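PDB 4WU0: similar to yteR (Bacilus subtilis) from Clostridium acetobutylicum, which is a family 105 glycoside hydrolase that probably cleaves unsaturated rhamnogalacturonan fragments derived from pectin. Local coordinates for residues 236-241 / 285-290. Numbering follows the deposited sequence.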
ATOM      1  N   ALA A 236      -5.507  10.739 -13.602  1.00 15.74           N
ATOM      2  CA  ALA A 236      -4.451  11.672 -13.222  1.00 14.98           C
ATOM      3  C   ALA A 236      -3.074  11.013 -13.328  1.00 15.98           C
ATOM      4  O   ALA A 236      -2.105  11.638 -13.760  1.00 16.09           O
ATOM      5  CB  ALA A 236      -4.687  12.185 -11.814  1.00 15.05           C
ATOM      6  N   LEU A 237      -2.975   9.759 -12.924  1.00 13.63           N
ATOM      7  CA  LEU A 237      -1.703   9.058 -13.024  1.00 13.17           C
ATOM      8  C   LEU A 237      -1.310   8.785 -14.473  1.00 15.65           C
ATOM      9  O   LEU A 237      -0.130   8.847 -14.818  1.00 15.01           O
ATOM     10  CB  LEU A 237      -1.715   7.763 -12.213  1.00 13.13           C
ATOM     11  CG  LEU A 237      -1.759   7.981 -10.713  1.00 13.66           C
ATOM     12  CD1 LEU A 237      -2.227   6.709  -9.999  1.00 14.81           C
ATOM     13  CD2 LEU A 237      -0.385   8.416 -10.211  1.00 14.42           C
ATOM     14  N   LEU A 238      -2.272   8.475 -15.339  1.00 15.75           N
ATOM     15  CA  LEU A 238      -1.915   8.214 -16.721  1.00 16.18           C
ATOM     16  C   LEU A 238      -1.362   9.467 -17.411  1.00 19.18           C
ATOM     17  O   LEU A 238      -0.522   9.369 -18.315  1.00 19.02           O
ATOM     18  CB  LEU A 238      -3.105   7.618 -17.496  1.00 17.54           C
ATOM     19  CG  LEU A 238      -3.408   6.163 -17.091  1.00 19.65           C
ATOM     20  CD1 LEU A 238      -4.681   5.648 -17.719  1.00 23.15           C
ATOM     21  CD2 LEU A 238      -2.260   5.252 -17.474  1.00 21.04           C
ATOM     22  N   LYS A 239      -1.811  10.645 -16.982  1.00 15.96           N
ATOM     23  CA  LYS A 239      -1.266  11.892 -17.521  1.00 16.54           C
ATOM     24  C   LYS A 239       0.220  12.089 -17.230  1.00 17.61           C
ATOM     25  O   LYS A 239       0.902  12.782 -17.981  1.00 19.71           O
ATOM     26  CB  LYS A 239      -2.035  13.106 -16.993  1.00 17.04           C
ATOM     27  CG  LYS A 239      -3.457  13.259 -17.560  1.00 21.04           C
ATOM     28  CD  LYS A 239      -4.170  14.441 -16.888  1.00 25.83           C
ATOM     29  CE  LYS A 239      -5.587  14.566 -17.383  1.00 31.12           C
ATOM     30  NZ  LYS A 239      -6.385  15.506 -16.548  1.00 30.86           N
ATOM     31  N   VAL A 240       0.714  11.505 -16.146  1.00 16.02           N
ATOM     32  CA  VAL A 240       2.111  11.667 -15.768  1.00 14.95           C
ATOM     33  C   VAL A 240       2.944  10.403 -15.932  1.00 15.06           C
ATOM     34  O   VAL A 240       4.116  10.387 -15.557  1.00 16.69           O
ATOM     35  CB  VAL A 240       2.275  12.257 -14.338  1.00 16.33           C
ATOM     36  CG1 VAL A 240       1.730  13.695 -14.306  1.00 19.47           C
ATOM     37  CG2 VAL A 240       1.637  11.362 -13.268  1.00 16.84           C
ATOM     38  N   GLN A 241       2.366   9.369 -16.540  1.00 15.95           N
ATOM     39  CA  GLN A 241       3.121   8.167 -16.859  1.00 16.88           C
ATOM     40  C   GLN A 241       4.268   8.557 -17.772  1.00 16.04           C
ATOM     41  O   GLN A 241       4.071   9.319 -18.710  1.00 16.50           O
ATOM     42  CB  GLN A 241       2.232   7.160 -17.575  1.00 16.36           C
ATOM     43  CG  GLN A 241       2.882   5.828 -17.904  1.00 17.03           C
ATOM     44  CD  GLN A 241       2.020   4.975 -18.835  1.00 16.61           C
ATOM     45  OE1 GLN A 241       1.363   5.487 -19.732  1.00 21.89           O
ATOM     46  NE2 GLN A 241       2.047   3.682 -18.634  1.00 15.96           N
ATOM     47  N   GLU A 285     -12.512  -1.639 -19.681  1.00 17.78           N
ATOM     48  CA  GLU A 285     -11.715  -2.694 -20.294  1.00 19.22           C
ATOM     49  C   GLU A 285     -10.767  -2.139 -21.347  1.00 19.90           C
ATOM     50  O   GLU A 285      -9.790  -2.793 -21.730  1.00 20.89           O
ATOM     51  CB  GLU A 285     -12.623  -3.772 -20.899  1.00 19.32           C
ATOM     52  CG  GLU A 285     -13.409  -4.535 -19.840  1.00 23.20           C
ATOM     53  CD  GLU A 285     -14.271  -5.643 -20.405  1.00 28.88           C
ATOM     54  OE1 GLU A 285     -14.015  -6.081 -21.548  1.00 29.20           O
ATOM     55  OE2 GLU A 285     -15.213  -6.069 -19.698  1.00 27.54           O
ATOM     56  N   SER A 286     -11.058  -0.933 -21.822  1.00 21.19           N
ATOM     57  CA  SER A 286     -10.178  -0.295 -22.805  1.00 21.20           C
ATOM     58  C   SER A 286      -8.771  -0.043 -22.237  1.00 22.29           C
ATOM     59  O   SER A 286      -7.832   0.194 -23.004  1.00 22.89           O
ATOM     60  CB  SER A 286     -10.796   1.014 -23.282  1.00 22.88           C
ATOM     61  OG  SER A 286     -10.884   1.925 -22.199  1.00 25.94           O
ATOM     62  N   LEU A 287      -8.609  -0.110 -20.917  1.00 19.29           N
ATOM     63  CA  LEU A 287      -7.308   0.110 -20.295  1.00 18.93           C
ATOM     64  C   LEU A 287      -6.435  -1.130 -20.236  1.00 17.39           C
ATOM     65  O   LEU A 287      -5.309  -1.071 -19.737  1.00 18.12           O
ATOM     66  CB  LEU A 287      -7.478   0.651 -18.869  1.00 17.67           C
ATOM     67  CG  LEU A 287      -7.815   2.130 -18.799  1.00 22.24           C
ATOM     68  CD1 LEU A 287      -8.188   2.507 -17.372  1.00 28.64           C
ATOM     69  CD2 LEU A 287      -6.634   2.950 -19.262  1.00 25.98           C
ATOM     70  N   LYS A 288      -6.953  -2.259 -20.704  1.00 17.37           N
ATOM     71  CA  LYS A 288      -6.204  -3.515 -20.619  1.00 16.75           C
ATOM     72  C   LYS A 288      -4.820  -3.432 -21.243  1.00 21.40           C
ATOM     73  O   LYS A 288      -3.858  -3.852 -20.616  1.00 17.88           O
ATOM     74  CB  LYS A 288      -6.966  -4.655 -21.287  1.00 19.55           C
ATOM     75  CG  LYS A 288      -7.995  -5.269 -20.418  1.00 22.71           C
ATOM     76  CD  LYS A 288      -8.819  -6.295 -21.175  1.00 22.19           C
ATOM     77  CE  LYS A 288      -9.893  -6.910 -20.295  1.00 29.92           C
ATOM     78  NZ  LYS A 288     -10.724  -7.861 -21.096  1.00 30.14           N
ATOM     79  N   GLU A 289      -4.718  -2.937 -22.478  1.00 18.59           N
ATOM     80  CA  GLU A 289      -3.401  -2.908 -23.129  1.00 19.98           C
ATOM     81  C   GLU A 289      -2.457  -1.940 -22.416  1.00 16.85           C
ATOM     82  O   GLU A 289      -1.253  -2.205 -22.279  1.00 17.77           O
ATOM     83  CB  GLU A 289      -3.509  -2.594 -24.617  1.00 18.38           C
ATOM     84  CG  GLU A 289      -4.144  -3.709 -25.444  1.00 34.79           C
ATOM     85  CD  GLU A 289      -3.437  -5.050 -25.294  1.00 40.34           C
ATOM     86  OE1 GLU A 289      -2.189  -5.079 -25.318  1.00 39.76           O
ATOM     87  OE2 GLU A 289      -4.139  -6.076 -25.140  1.00 47.75           O
ATOM     88  N   THR A 290      -2.992  -0.827 -21.928  1.00 16.96           N
ATOM     89  CA  THR A 290      -2.188   0.127 -21.161  1.00 16.29           C
ATOM     90  C   THR A 290      -1.617  -0.539 -19.924  1.00 18.66           C
ATOM     91  O   THR A 290      -0.446  -0.372 -19.593  1.00 18.82           O
ATOM     92  CB  THR A 290      -3.044   1.334 -20.769  1.00 18.08           C
ATOM     93  OG1 THR A 290      -3.421   2.015 -21.967  1.00 21.05           O
ATOM     94  CG2 THR A 290      -2.307   2.292 -19.866  1.00 21.04           C
TER
HETATM   95  O   HOH W   1       1.141   1.708 -20.539  1.00 18.76           O
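Gln241 and Thr290 meet through a bridging water, with two short bonds as evidence: Gln241 NE2 donates to the water at 2.9 Å, and the water donates in turn to Thr290 O at 2.8 Å. The amide nitrogen has a second acceptor in the carbonyl O of Lys246, so NE2 has two acceptors, which together would restrain the rotation of the amide. An extended side chain carries that group across, CG lying anti to the backbone N (chi1 -177°) and the next torsion also near 180°. No direct hydrogen bond joins the two segments.

Beside this bridge the contact is apolar and divided between the two methyls of Leu238. Leu238 CD1 touches Leu287 CD2 at 3.7 Å, while Leu238 CD2 reaches Thr290 CG2 at 3.8 Å; both pairs are at van der Waals distance. Thr290 presents carbon here because its CG2 is the branch anti to the backbone N, with OG1 beside that N (chi1 -65°). A closest CA separation of 9.2 Å, between Leu238 and Thr290, and a buried area of 128 Å² summed over both sides fit a narrow contact made by the ends of side chains, with the water reaching the backbone O of Thr290. None of the three touching residues is fully buried, which marks a surface contact.

Behind it, helix 264-279 links the two sides: Leu237 packs on its Ile270, and Leu287 on its Val278. The centre of the contact lies about 19 Å from the centre of the chain. A light contact of this kind, between the C-terminal end of helix 223-240 and the start of helix 288-302, is consistent with the (alpha/alpha)6 barrel of the six-hairpin glycosidases, the clan to which this family belongs.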